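Long-range contacts in PbSGBP-B lipoprotein (PDB 6D2Y), which probably binds polysaccharide at the bacterial cell surface, as a lipoprotein encoded by a polysaccharide utilization locus: residues M138-A143 with W392-I397; D218-L223 with R455-K460; F224-P229 with N257-G262; L313-L318 with I449-I454. All coordinates share one frame; numbering follows the deposited sequence.

Contact 1 of 4, residues M138-A143 with W392-I397; sequences MSNEWA and WVTVTI
An Asx turn at Asn140, in the loop that leaves strand 134-138 of the IPT/TIG domain, docks on strand 393-398 of the beta-sandwich glycan-binding domain. Thr394 carries most of the strand's contact with this loop. Its backbone N donates to Ser139 O (2.9 Å), and the same carbonyl oxygen receives a CA-H...O contact from Val393. With OG1 beside its own backbone N (chi1 -56°), Thr394 takes the N-H of Glu141 on its hydroxyl in a short, fairly straight bond (N to OG1 2.8 Å, 161°). The CG2 methyl meets the Glu141 side chain, which crosses at about a right angle, with CD 3.6 Å from Thr394 CG2. Asn140 OD1 accepts from Trp142 N (2.7 Å), the donor lying well above the carbonyl plane. The Asn140 amide lies against the backbone of Trp392, its plane 42° from the indole. Water 1 probably bridges Met138 O and Thr394 O. The Glu141 carboxylate forms salt bridges to Arg455 and Lys314, and Thr394 OG1 is also bonded to Glu316. The joint between the two domains is thus largely polar, with one threonine hydroxyl gripped from both sides of the boundary and a carboxylate whose negative charge is probably balanced by two cations.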
loop_
_atom_site.group_PDB
_atom_site.type_symbol
_atom_site.label_atom_id
_atom_site.label_comp_id
_atom_site.label_asym_id
_atom_site.label_seq_id
_atom_site.Cartn_x
_atom_site.Cartn_y
_atom_site.Cartn_z
HETATM N N MSE A 138 3.852 -4.891 2.071
HETATM C CA MSE A 138 4.842 -5.824 2.572
HETATM C C MSE A 138 5.870 -4.972 3.312
HETATM O O MSE A 138 6.166 -3.855 2.883
HETATM C CB MSE A 138 5.483 -6.618 1.430
HETATM C CG MSE A 138 6.033 -7.964 1.842
HETATM SE SE MSE A 138 7.478 -8.588 0.703
HETATM C CE MSE A 138 6.559 -9.854 -0.397
ATOM N N SER A 139 6.396 -5.484 4.427
ATOM C CA SER A 139 7.289 -4.682 5.262
ATOM C C SER A 139 8.518 -4.233 4.480
ATOM O O SER A 139 8.873 -3.050 4.478
ATOM C CB SER A 139 7.703 -5.476 6.499
ATOM O OG SER A 139 8.428 -6.638 6.137
ATOM N N ASN A 140 9.184 -5.172 3.811
ATOM C CA ASN A 140 10.329 -4.856 2.959
ATOM C C ASN A 140 10.216 -5.754 1.734
ATOM O O ASN A 140 10.516 -6.948 1.805
ATOM C CB ASN A 140 11.647 -5.086 3.689
ATOM C CG ASN A 140 12.868 -4.805 2.818
ATOM O OD1 ASN A 140 12.751 -4.451 1.646
ATOM N ND2 ASN A 140 14.051 -4.955 3.404
ATOM N N GLU A 141 9.788 -5.180 0.615
ATOM C CA GLU A 141 9.722 -5.953 -0.616
ATOM C C GLU A 141 11.097 -6.420 -1.080
ATOM O O GLU A 141 11.176 -7.307 -1.938
ATOM C CB GLU A 141 9.049 -5.127 -1.709
ATOM C CG GLU A 141 7.653 -4.691 -1.312
ATOM C CD GLU A 141 6.973 -3.845 -2.365
ATOM O OE1 GLU A 141 7.546 -3.676 -3.462
ATOM O OE2 GLU A 141 5.865 -3.342 -2.092
ATOM N N TRP A 142 12.180 -5.838 -0.545
ATOM C CA TRP A 142 13.544 -6.254 -0.857
ATOM C C TRP A 142 14.236 -6.908 0.338
ATOM O O TRP A 142 15.438 -6.737 0.544
ATOM C CB TRP A 142 14.341 -5.062 -1.380
ATOM C CG TRP A 142 14.029 -4.724 -2.821
ATOM C CD1 TRP A 142 12.803 -4.445 -3.351
ATOM C CD2 TRP A 142 14.961 -4.641 -3.908
ATOM N NE1 TRP A 142 12.914 -4.182 -4.697
ATOM C CE2 TRP A 142 14.229 -4.298 -5.063
ATOM C CE3 TRP A 142 16.343 -4.819 -4.014
ATOM C CZ2 TRP A 142 14.833 -4.130 -6.304
ATOM C CZ3 TRP A 142 16.936 -4.656 -5.240
ATOM C CH2 TRP A 142 16.186 -4.314 -6.372
ATOM N N ALA A 143 13.492 -7.707 1.094
ATOM C CA ALA A 143 14.046 -8.344 2.278
ATOM C C ALA A 143 14.983 -9.476 1.890
ATOM O O ALA A 143 14.668 -10.298 1.025
ATOM C CB ALA A 143 12.928 -8.877 3.170
ATOM N N TRP A 392 15.472 -1.686 6.520
ATOM C CA TRP A 392 14.898 -1.152 5.296
ATOM C C TRP A 392 13.418 -1.510 5.233
ATOM O O TRP A 392 13.044 -2.672 5.419
ATOM C CB TRP A 392 15.629 -1.706 4.075
ATOM C CG TRP A 392 17.024 -1.181 3.903
ATOM C CD1 TRP A 392 18.179 -1.746 4.365
ATOM C CD2 TRP A 392 17.412 0.011 3.210
ATOM N NE1 TRP A 392 19.259 -0.980 4.003
ATOM C CE2 TRP A 392 18.816 0.106 3.295
ATOM C CE3 TRP A 392 16.708 1.008 2.527
ATOM C CZ2 TRP A 392 19.530 1.158 2.721
ATOM C CZ3 TRP A 392 17.419 2.053 1.959
ATOM C CH2 TRP A 392 18.814 2.119 2.061
ATOM N N VAL A 393 12.579 -0.508 4.978
ATOM C CA VAL A 393 11.142 -0.697 4.845
ATOM C C VAL A 393 10.695 -0.101 3.517
ATOM O O VAL A 393 11.279 0.866 3.019
ATOM C CB VAL A 393 10.361 -0.062 6.018
ATOM C CG1 VAL A 393 10.728 -0.740 7.335
ATOM C CG2 VAL A 393 10.625 1.435 6.090
ATOM N N THR A 394 9.654 -0.695 2.936
ATOM C CA THR A 394 9.103 -0.232 1.670
ATOM C C THR A 394 8.004 0.792 1.920
ATOM O O THR A 394 7.061 0.530 2.672
ATOM C CB THR A 394 8.558 -1.403 0.851
ATOM O OG1 THR A 394 9.594 -2.379 0.664
ATOM C CG2 THR A 394 8.045 -0.922 -0.505
ATOM N N VAL A 395 8.132 1.954 1.285
ATOM C CA VAL A 395 7.172 3.044 1.411
ATOM C C VAL A 395 6.383 3.137 0.112
ATOM O O VAL A 395 6.967 3.148 -0.978
ATOM C CB VAL A 395 7.878 4.372 1.729
ATOM C CG1 VAL A 395 6.889 5.528 1.693
ATOM C CG2 VAL A 395 8.567 4.289 3.082
ATOM N N THR A 396 5.060 3.206 0.229
ATOM C CA THR A 396 4.169 3.296 -0.920
ATOM C C THR A 396 3.427 4.622 -0.867
ATOM O O THR A 396 2.738 4.913 0.117
ATOM C CB THR A 396 3.172 2.135 -0.948
ATOM O OG1 THR A 396 3.881 0.891 -0.928
ATOM C CG2 THR A 396 2.312 2.208 -2.205
ATOM N N ILE A 397 3.565 5.418 -1.920
ATOM C CA ILE A 397 2.856 6.689 -2.029
ATOM C C ILE A 397 2.135 6.724 -3.371
ATOM O O ILE A 397 2.773 6.941 -4.412
ATOM C CB ILE A 397 3.814 7.880 -1.876
ATOM C CG1 ILE A 397 4.477 7.845 -0.499
ATOM C CG2 ILE A 397 3.070 9.187 -2.082
ATOM C CD1 ILE A 397 5.097 9.151 -0.089
HETATM O O HOH W 1 6.445 -1.531 4.384
#

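Contact 2 of 4, residues D218-L223 with R455-K460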
loop_
_atom_site.group_PDB
_atom_site.type_symbol
_atom_site.label_atom_id
_atom_site.label_comp_id
_atom_site.label_asym_id
_atom_site.label_seq_id
_atom_site.Cartn_x
_atom_site.Cartn_y
_atom_site.Cartn_z
ATOM N N ASP A 218 11.094 -6.374 -6.170
ATOM C CA ASP A 218 10.345 -5.725 -7.241
ATOM C C ASP A 218 11.178 -4.646 -7.925
ATOM O O ASP A 218 11.721 -3.753 -7.266
ATOM C CB ASP A 218 9.059 -5.121 -6.678
ATOM C CG ASP A 218 7.944 -5.060 -7.698
ATOM O OD1 ASP A 218 8.233 -5.141 -8.910
ATOM O OD2 ASP A 218 6.775 -4.936 -7.279
ATOM N N ASN A 219 11.278 -4.730 -9.257
ATOM C CA ASN A 219 11.976 -3.714 -10.039
ATOM C C ASN A 219 11.118 -3.182 -11.183
ATOM O O ASN A 219 11.647 -2.562 -12.110
ATOM C CB ASN A 219 13.306 -4.253 -10.580
ATOM C CG ASN A 219 13.136 -5.496 -11.437
ATOM O OD1 ASN A 219 12.020 -5.886 -11.779
ATOM N ND2 ASN A 219 14.253 -6.122 -11.792
ATOM N N ARG A 220 9.810 -3.416 -11.146
ATOM C CA ARG A 220 8.937 -2.875 -12.178
ATOM C C ARG A 220 8.831 -1.361 -12.048
ATOM O O ARG A 220 8.726 -0.823 -10.943
ATOM C CB ARG A 220 7.549 -3.517 -12.101
ATOM C CG ARG A 220 7.567 -5.040 -12.004
ATOM C CD ARG A 220 6.176 -5.608 -11.747
ATOM N NE ARG A 220 5.690 -5.336 -10.397
ATOM C CZ ARG A 220 4.408 -5.371 -10.049
ATOM N NH1 ARG A 220 3.484 -5.651 -10.958
ATOM N NH2 ARG A 220 4.046 -5.119 -8.798
ATOM N N GLY A 221 8.861 -0.675 -13.189
ATOM C CA GLY A 221 8.829 0.777 -13.186
ATOM C C GLY A 221 10.017 1.393 -12.495
ATOM O O GLY A 221 9.915 2.497 -11.950
HETATM N N MSE A 222 11.138 0.687 -12.491
HETATM C CA MSE A 222 12.368 1.104 -11.833
HETATM C C MSE A 222 12.928 2.449 -12.356
HETATM O O MSE A 222 13.180 2.602 -13.549
HETATM C CB MSE A 222 13.409 -0.019 -11.975
HETATM C CG MSE A 222 14.574 0.223 -11.076
HETATM SE SE MSE A 222 14.089 -0.200 -9.242
HETATM C CE MSE A 222 14.356 1.567 -8.593
ATOM N N LEU A 223 13.096 3.431 -11.467
ATOM C CA LEU A 223 13.634 4.737 -11.841
ATOM C C LEU A 223 15.025 4.997 -11.280
ATOM O O LEU A 223 15.924 5.415 -12.022
ATOM C CB LEU A 223 12.689 5.866 -11.401
ATOM C CG LEU A 223 11.215 5.720 -11.791
ATOM C CD1 LEU A 223 10.314 6.264 -10.700
ATOM C CD2 LEU A 223 10.945 6.420 -13.109
ATOM N N ARG A 455 10.745 3.650 -7.552
ATOM C CA ARG A 455 10.073 3.047 -8.695
ATOM C C ARG A 455 8.611 3.473 -8.710
ATOM O O ARG A 455 8.075 3.972 -7.718
ATOM C CB ARG A 455 10.177 1.515 -8.658
ATOM C CG ARG A 455 9.585 0.886 -7.398
ATOM C CD ARG A 455 9.906 -0.599 -7.300
ATOM N NE ARG A 455 9.329 -1.219 -6.107
ATOM C CZ ARG A 455 9.954 -1.320 -4.937
ATOM N NH1 ARG A 455 11.180 -0.838 -4.788
ATOM N NH2 ARG A 455 9.352 -1.901 -3.909
ATOM N N VAL A 456 7.960 3.272 -9.857
ATOM C CA VAL A 456 6.523 3.484 -9.998
ATOM C C VAL A 456 5.886 2.170 -10.432
ATOM O O VAL A 456 6.341 1.536 -11.391
ATOM C CB VAL A 456 6.190 4.630 -10.976
ATOM C CG1 VAL A 456 6.767 4.374 -12.362
ATOM C CG2 VAL A 456 4.683 4.834 -11.052
ATOM N N VAL A 457 4.835 1.767 -9.721
ATOM C CA VAL A 457 4.301 0.408 -9.821
ATOM C C VAL A 457 2.790 0.462 -9.828
ATOM O O VAL A 457 2.172 1.363 -9.232
ATOM C CB VAL A 457 4.794 -0.469 -8.645
ATOM C CG1 VAL A 457 4.135 -0.049 -7.337
ATOM C CG2 VAL A 457 4.614 -1.959 -8.905
ATOM N N PRO A 458 2.146 -0.469 -10.535
ATOM C CA PRO A 458 0.682 -0.516 -10.520
ATOM C C PRO A 458 0.140 -0.725 -9.114
ATOM O O PRO A 458 0.729 -1.433 -8.296
ATOM C CB PRO A 458 0.350 -1.705 -11.427
ATOM C CG PRO A 458 1.518 -1.823 -12.332
ATOM C CD PRO A 458 2.714 -1.398 -11.535
ATOM N N ASN A 459 -1.004 -0.091 -8.841
ATOM C CA ASN A 459 -1.642 -0.249 -7.539
ATOM C C ASN A 459 -2.107 -1.680 -7.318
ATOM O O ASN A 459 -2.204 -2.132 -6.172
ATOM C CB ASN A 459 -2.813 0.725 -7.409
ATOM C CG ASN A 459 -2.358 2.147 -7.170
ATOM O OD1 ASN A 459 -1.161 2.426 -7.125
ATOM N ND2 ASN A 459 -3.313 3.058 -7.022
ATOM N N LYS A 460 -2.406 -2.400 -8.394
ATOM C CA LYS A 460 -2.714 -3.822 -8.318
ATOM C C LYS A 460 -1.922 -4.574 -9.386
ATOM O O LYS A 460 -2.143 -4.392 -10.585
ATOM C CB LYS A 460 -4.216 -4.070 -8.493
ATOM C CG LYS A 460 -5.118 -3.012 -7.871
ATOM C CD LYS A 460 -6.202 -2.567 -8.841
ATOM C CE LYS A 460 -6.928 -1.331 -8.331
ATOM N NZ LYS A 460 -8.038 -0.925 -9.239
ATOM O OXT LYS A 460 -1.042 -5.379 -9.076
HETATM O O HOH W 2 6.681 -2.878 -5.845
#
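Met222 and Arg455 form an antiparallel, non-hydrogen-bonded pair, CA to CA 4.3 Å, where strand 222-224 begins alongside strand 449-458. Just before it, a type II turn from Asn219 to Met222 places Gly221, at positive phi, over Val456: Val456 N donates to Gly221 O (3.0 Å), while Gly221 CA approaches Val456 O at 3.2 Å in a nearly straight CA-H...O contact.

Arg455 stands on the Met222 face of the sheet. Its CG sits between the backbone N and the carbonyl carbon (chi1 59°), and from there the chain runs extended to NE, with CB and CG passing Arg220 O and CD passing Asp218 O. That last oxygen lies over one face of the guanidinium, offset toward its rim. Water 2, in the guanidinium plane, accepts from Arg455 NE and donates to Asp218 OD2. The guanidinium also forms salt bridges with Glu141 and Glu316. Strand 449-458, the last of the chain, is an inner strand of the antiparallel sheet of the beta-sandwich, and strand 222-224 pairs along it.

Asp218 opens an Asx turn, its OD1 accepting from Arg220 N above the carboxylate plane. Arg220 grips the same carboxylate side-on, NE to OD1 (3.0 Å) and NH2 to OD2 (3.1 Å), both on syn lone pairs, which keeps the two groups nearly coplanar. Val457 CG2 presses on one face of this guanidinium, 3.2 Å from Arg220 NH2, with Pro458 CD farther along the same face. Leu223 CD1 rests on the Arg455 backbone and reaches Val456 CG1 at 4.3 Å.

Contact 3 of 4, residues F224-P229 with N257-G262; sequences FDFDTP and NYMQIG. With MG (magnesium ion), chain B.
Asp227 and Asn257 both hold CG beside the backbone N, with chi1 of -61° and -71°, and these rotations turn the Asp227 carboxylate to the Asn257 backbone N and the Asn257 amide to Phe226 O. Asp227 OD1 accepts the backbone N-H of Asn257 on its syn lone pair, a short bond of 2.6 Å from N to OD1. Asn257 ND2 in turn donates to Phe226 O (3.1 Å), nearly along the C=O axis and close to its own amide plane. Both donors belong to Asn257 and both acceptors to the loop, a two-point clamp onto segment 257-262.

Phe226, at a positive phi, turns its ring toward the strand. Met259 CB lies over one ring face, 3.4 Å from Phe226 CZ, while bends at chi2 and chi3 carry the selenium off the ring. Phe224 CB also covers a ring face, offset toward the rim.

Asp225 OD1 collects two donors from one face of its carboxylate plane, an Asx turn through Asp227 N extended to an Asx motif by Thr228 N. The Asp225 backbone O binds the magnesium ion at 2.4 Å, together with Asp227 OD2 (2.5 Å) and Asn257 O (2.5 Å). Water 3, Ser255 O and both carboxylate oxygens of Asp452 complete the shell. The arrangement is a seven-coordinate, all-oxygen magnesium site, built by the 224-229 loop, the Ser255 to Asn257 segment and Asp452 of strand 449-458.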
loop_
_atom_site.group_PDB
_atom_site.type_symbol
_atom_site.label_atom_id
_atom_site.label_comp_id
_atom_site.label_asym_id
_atom_site.label_seq_id
_atom_site.Cartn_x
_atom_site.Cartn_y
_atom_site.Cartn_z
ATOM N N PHE A 224 15.232 4.771 -9.982
ATOM C CA PHE A 224 16.541 4.953 -9.351
ATOM C C PHE A 224 16.788 3.774 -8.416
ATOM O O PHE A 224 16.211 3.716 -7.329
ATOM C CB PHE A 224 16.625 6.261 -8.571
ATOM C CG PHE A 224 16.252 7.482 -9.358
ATOM C CD1 PHE A 224 14.937 7.905 -9.428
ATOM C CD2 PHE A 224 17.226 8.236 -9.987
ATOM C CE1 PHE A 224 14.595 9.040 -10.137
ATOM C CE2 PHE A 224 16.894 9.373 -10.696
ATOM C CZ PHE A 224 15.577 9.776 -10.771
ATOM N N ASP A 225 17.638 2.840 -8.834
ATOM C CA ASP A 225 18.252 1.901 -7.903
ATOM C C ASP A 225 19.711 2.245 -7.645
ATOM O O ASP A 225 20.360 1.587 -6.825
ATOM C CB ASP A 225 18.116 0.458 -8.414
ATOM C CG ASP A 225 19.047 0.146 -9.571
ATOM O OD1 ASP A 225 19.511 1.084 -10.253
ATOM O OD2 ASP A 225 19.299 -1.052 -9.815
ATOM N N PHE A 226 20.230 3.261 -8.339
ATOM C CA PHE A 226 21.568 3.818 -8.152
ATOM C C PHE A 226 22.669 2.815 -8.461
ATOM O O PHE A 226 23.818 3.011 -8.057
ATOM C CB PHE A 226 21.733 4.389 -6.739
ATOM C CG PHE A 226 20.681 5.398 -6.382
ATOM C CD1 PHE A 226 20.748 6.687 -6.881
ATOM C CD2 PHE A 226 19.613 5.055 -5.569
ATOM C CE1 PHE A 226 19.777 7.618 -6.567
ATOM C CE2 PHE A 226 18.638 5.984 -5.253
ATOM C CZ PHE A 226 18.722 7.266 -5.759
ATOM N N ASP A 227 22.344 1.755 -9.200
ATOM C CA ASP A 227 23.321 0.725 -9.527
ATOM C C ASP A 227 23.244 0.333 -10.996
ATOM O O ASP A 227 24.275 0.192 -11.662
ATOM C CB ASP A 227 23.110 -0.507 -8.643
ATOM C CG ASP A 227 23.275 -0.202 -7.165
ATOM O OD1 ASP A 227 24.331 0.344 -6.781
ATOM O OD2 ASP A 227 22.347 -0.509 -6.385
ATOM N N THR A 228 22.027 0.155 -11.513
ATOM C CA THR A 228 21.828 -0.370 -12.861
ATOM C C THR A 228 21.658 0.773 -13.857
ATOM O O THR A 228 20.887 1.704 -13.594
ATOM C CB THR A 228 20.604 -1.276 -12.909
ATOM O OG1 THR A 228 20.527 -2.043 -11.700
ATOM C CG2 THR A 228 20.677 -2.220 -14.102
ATOM N N PRO A 229 22.349 0.741 -14.996
ATOM C CA PRO A 229 22.164 1.802 -15.995
ATOM C C PRO A 229 20.778 1.737 -16.615
ATOM O O PRO A 229 20.271 0.662 -16.942
ATOM C CB PRO A 229 23.258 1.509 -17.029
ATOM C CG PRO A 229 23.546 0.056 -16.871
ATOM C CD PRO A 229 23.369 -0.239 -15.409
ATOM N N ASN A 257 24.328 0.705 -4.166
ATOM C CA ASN A 257 24.302 2.095 -3.741
ATOM C C ASN A 257 22.925 2.489 -3.228
ATOM O O ASN A 257 21.895 1.970 -3.665
ATOM C CB ASN A 257 24.694 3.021 -4.894
ATOM C CG ASN A 257 26.160 2.919 -5.251
ATOM O OD1 ASN A 257 27.009 2.726 -4.383
ATOM N ND2 ASN A 257 26.465 3.044 -6.536
ATOM N N TYR A 258 22.924 3.423 -2.283
ATOM C CA TYR A 258 21.716 4.077 -1.817
ATOM C C TYR A 258 21.927 5.582 -1.883
ATOM O O TYR A 258 23.055 6.069 -1.969
ATOM C CB TYR A 258 21.353 3.659 -0.385
ATOM C CG TYR A 258 22.444 3.952 0.622
ATOM C CD1 TYR A 258 23.356 2.971 0.991
ATOM C CD2 TYR A 258 22.573 5.213 1.195
ATOM C CE1 TYR A 258 24.361 3.236 1.906
ATOM C CE2 TYR A 258 23.576 5.487 2.102
ATOM C CZ TYR A 258 24.464 4.496 2.458
ATOM O OH TYR A 258 25.457 4.771 3.368
HETATM N N MSE A 259 20.825 6.315 -1.826
HETATM C CA MSE A 259 20.882 7.768 -1.775
HETATM C C MSE A 259 20.499 8.224 -0.376
HETATM O O MSE A 259 19.551 7.705 0.210
HETATM C CB MSE A 259 19.971 8.367 -2.848
HETATM C CG MSE A 259 20.050 9.873 -3.030
HETATM SE SE MSE A 259 19.021 10.890 -1.732
HETATM C CE MSE A 259 17.244 10.474 -2.389
ATOM N N GLN A 260 21.246 9.180 0.171
ATOM C CA GLN A 260 21.098 9.578 1.564
ATOM C C GLN A 260 20.727 11.050 1.657
ATOM O O GLN A 260 21.401 11.905 1.070
ATOM C CB GLN A 260 22.382 9.314 2.354
ATOM C CG GLN A 260 22.317 9.785 3.800
ATOM C CD GLN A 260 23.609 9.535 4.549
ATOM O OE1 GLN A 260 24.097 8.406 4.622
ATOM N NE2 GLN A 260 24.162 10.589 5.133
ATOM N N ILE A 261 19.661 11.335 2.399
ATOM C CA ILE A 261 19.251 12.696 2.723
ATOM C C ILE A 261 19.627 12.967 4.172
ATOM O O ILE A 261 19.308 12.169 5.064
ATOM C CB ILE A 261 17.743 12.894 2.494
ATOM C CG1 ILE A 261 17.373 12.610 1.037
ATOM C CG2 ILE A 261 17.316 14.295 2.895
ATOM C CD1 ILE A 261 15.886 12.703 0.764
ATOM N N GLY A 262 20.305 14.086 4.411
ATOM C CA GLY A 262 20.806 14.391 5.734
ATOM C C GLY A 262 22.082 13.630 6.045
ATOM O O GLY A 262 22.562 12.798 5.274
HETATM MG MG MG B . 20.601 0.235 -4.842
HETATM O O HOH W 3 19.275 -1.102 -5.562
#

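Contact 4 of 4, residues L313-L318 with I449-I454. With MG (magnesium ion), chain B.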
loop_
_atom_site.group_PDB
_atom_site.type_symbol
_atom_site.label_atom_id
_atom_site.label_comp_id
_atom_site.label_asym_id
_atom_site.label_seq_id
_atom_site.Cartn_x
_atom_site.Cartn_y
_atom_site.Cartn_z
ATOM N N LEU A 313 4.114 5.467 -6.403
ATOM C CA LEU A 313 5.553 5.599 -6.230
ATOM C C LEU A 313 5.984 4.779 -5.021
ATOM O O LEU A 313 5.378 4.879 -3.947
ATOM C CB LEU A 313 5.943 7.067 -6.048
ATOM C CG LEU A 313 7.430 7.382 -5.875
ATOM C CD1 LEU A 313 8.141 7.471 -7.221
ATOM C CD2 LEU A 313 7.602 8.668 -5.085
ATOM N N LYS A 314 7.018 3.957 -5.199
ATOM C CA LYS A 314 7.521 3.091 -4.143
ATOM C C LYS A 314 9.031 3.232 -4.038
ATOM O O LYS A 314 9.710 3.553 -5.017
ATOM C CB LYS A 314 7.166 1.617 -4.393
ATOM C CG LYS A 314 5.805 1.189 -3.878
ATOM C CD LYS A 314 5.632 -0.314 -4.033
ATOM C CE LYS A 314 4.267 -0.772 -3.567
ATOM N NZ LYS A 314 4.039 -2.209 -3.874
ATOM N N PHE A 315 9.544 2.983 -2.835
ATOM C CA PHE A 315 10.975 2.994 -2.563
ATOM C C PHE A 315 11.209 2.339 -1.210
ATOM O O PHE A 315 10.308 2.275 -0.369
ATOM C CB PHE A 315 11.553 4.417 -2.583
ATOM C CG PHE A 315 10.976 5.335 -1.535
ATOM C CD1 PHE A 315 9.848 6.095 -1.804
ATOM C CD2 PHE A 315 11.575 5.451 -0.287
ATOM C CE1 PHE A 315 9.320 6.945 -0.845
ATOM C CE2 PHE A 315 11.050 6.297 0.674
ATOM C CZ PHE A 315 9.923 7.046 0.394
ATOM N N GLU A 316 12.429 1.848 -1.014
ATOM C CA GLU A 316 12.861 1.332 0.275
ATOM C C GLU A 316 13.632 2.412 1.024
ATOM O O GLU A 316 14.362 3.207 0.425
ATOM C CB GLU A 316 13.726 0.080 0.112
ATOM C CG GLU A 316 12.936 -1.220 0.031
ATOM C CD GLU A 316 12.250 -1.408 -1.310
ATOM O OE1 GLU A 316 12.891 -1.152 -2.347
ATOM O OE2 GLU A 316 11.070 -1.818 -1.330
HETATM N N MSE A 317 13.463 2.434 2.342
HETATM C CA MSE A 317 13.955 3.540 3.156
HETATM C C MSE A 317 14.532 3.069 4.489
HETATM O O MSE A 317 13.969 2.196 5.152
HETATM C CB MSE A 317 12.819 4.542 3.389
HETATM C CG MSE A 317 13.136 5.751 4.262
HETATM SE SE MSE A 317 11.472 6.730 4.533
HETATM C CE MSE A 317 12.094 8.375 5.322
ATOM N N LEU A 318 15.666 3.652 4.873
ATOM C CA LEU A 318 16.313 3.355 6.142
ATOM C C LEU A 318 16.510 4.651 6.907
ATOM O O LEU A 318 17.078 5.612 6.375
ATOM C CB LEU A 318 17.663 2.653 5.934
ATOM C CG LEU A 318 18.224 1.797 7.080
ATOM C CD1 LEU A 318 19.417 0.993 6.603
ATOM C CD2 LEU A 318 18.623 2.626 8.292
ATOM N N ILE A 449 18.192 9.834 6.254
ATOM C CA ILE A 449 17.225 9.080 5.467
ATOM C C ILE A 449 17.955 8.501 4.269
ATOM O O ILE A 449 18.388 9.240 3.376
ATOM C CB ILE A 449 16.038 9.941 5.021
ATOM C CG1 ILE A 449 15.232 10.404 6.233
ATOM C CG2 ILE A 449 15.175 9.180 4.024
ATOM C CD1 ILE A 449 14.277 11.529 5.928
ATOM N N LYS A 450 18.093 7.183 4.247
ATOM C CA LYS A 450 18.695 6.482 3.128
ATOM C C LYS A 450 17.590 5.902 2.261
ATOM O O LYS A 450 16.675 5.248 2.766
ATOM C CB LYS A 450 19.648 5.397 3.622
ATOM C CG LYS A 450 20.739 5.956 4.518
ATOM C CD LYS A 450 21.736 4.897 4.956
ATOM C CE LYS A 450 22.833 5.519 5.809
ATOM N NZ LYS A 450 23.748 4.490 6.369
ATOM N N ILE A 451 17.666 6.160 0.961
ATOM C CA ILE A 451 16.621 5.778 0.024
ATOM C C ILE A 451 17.249 4.956 -1.087
ATOM O O ILE A 451 18.349 5.266 -1.560
ATOM C CB ILE A 451 15.898 7.021 -0.538
ATOM C CG1 ILE A 451 15.092 7.702 0.565
ATOM C CG2 ILE A 451 14.998 6.654 -1.707
ATOM C CD1 ILE A 451 14.575 9.078 0.197
ATOM N N ASP A 452 16.559 3.895 -1.492
ATOM C CA ASP A 452 16.965 3.137 -2.663
ATOM C C ASP A 452 15.715 2.551 -3.308
ATOM O O ASP A 452 14.660 2.444 -2.680
ATOM C CB ASP A 452 17.993 2.054 -2.288
ATOM C CG ASP A 452 18.508 1.290 -3.492
ATOM O OD1 ASP A 452 18.700 0.061 -3.385
ATOM O OD2 ASP A 452 18.708 1.921 -4.549
ATOM N N ASN A 453 15.835 2.214 -4.590
ATOM C CA ASN A 453 14.772 1.541 -5.333
ATOM C C ASN A 453 13.526 2.419 -5.491
ATOM O O ASN A 453 12.396 1.981 -5.265
ATOM C CB ASN A 453 14.425 0.189 -4.710
ATOM C CG ASN A 453 15.635 -0.735 -4.617
ATOM O OD1 ASN A 453 16.486 -0.757 -5.510
ATOM N ND2 ASN A 453 15.700 -1.519 -3.550
ATOM N N ILE A 454 13.741 3.655 -5.933
ATOM C CA ILE A 454 12.636 4.533 -6.303
ATOM C C ILE A 454 12.024 4.018 -7.599
ATOM O O ILE A 454 12.693 3.962 -8.636
ATOM C CB ILE A 454 13.117 5.982 -6.453
ATOM C CG1 ILE A 454 13.887 6.431 -5.208
ATOM C CG2 ILE A 454 11.939 6.906 -6.731
ATOM C CD1 ILE A 454 14.711 7.685 -5.429
HETATM MG MG MG B . 20.601 0.235 -4.842
HETATM O O HOH W 3 19.275 -1.102 -5.562
#
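Glu316 leads from strand 311-318 across to Asn453 of the neighbouring strand. Its CB lies 3.8 Å from Asp452 O; a bend at chi2 (75°) then folds the chain so that CD approaches Asn453 ND2. At the tip, OE1 accepts from Asn453 ND2 (3.1 Å) on the anti side, somewhat out of the carboxylate plane, with the amide turned 59° from the carboxylate. The same OE1 forms a salt bridge with Arg455, and OE2 is bonded to Thr394 OG1, so both oxygens are engaged and the carboxylate is held against rotation.

The strands pair antiparallel, their axes 4.7 Å apart at 155°. Glu316 with Asp452 and Leu318 with Lys450 are hydrogen-bonded pairs in a central part of the sandwich sheet; Glu316 N to Asp452 O measures 2.8 Å. Asn453 and Ile454 together face Phe224 in a G1 beta bulge, with Asn453 at positive phi.

Asp452 and Leu318 lie on the Glu316 face. Asp452 binds the magnesium ion through both oxygens, OD1 at 2.4 Å and OD2 at 2.5 Å, and Asn453 OD1 accepts from water 3, itself a metal ligand. The amide thus links Glu316 on one side to the metal's water on the other. On the Met317 face the contacts are apolar: Met317 CE packs tightly on Ile449 CG2 (3.4 Å), and Phe315 CD2 meets Ile451 CG2 obliquely.

All four contacts reach one antiparallel sheet of the glycan-binding domain. Strand 449-458 is the common element: it pairs with 222-224, 258-261 and 311-318, and 311-318 pairs in turn with 393-398. Contacts 1 and 4 are closest, centres about 8 Å apart, followed by contacts 3 and 4 at about 9 Å, which share the magnesium ion. Contacts 2 and 3 adjoin in sequence but lie about 16 Å apart. Along the chain contacts 3 and 4 follow in series inside the loop closed by contact 2, while contact 1 crosses contacts 2 and 4. A charged network of Glu141, Arg455, Glu316 and Lys314 joins contacts 1, 2 and 4, tying the IPT/TIG domain to this sheet.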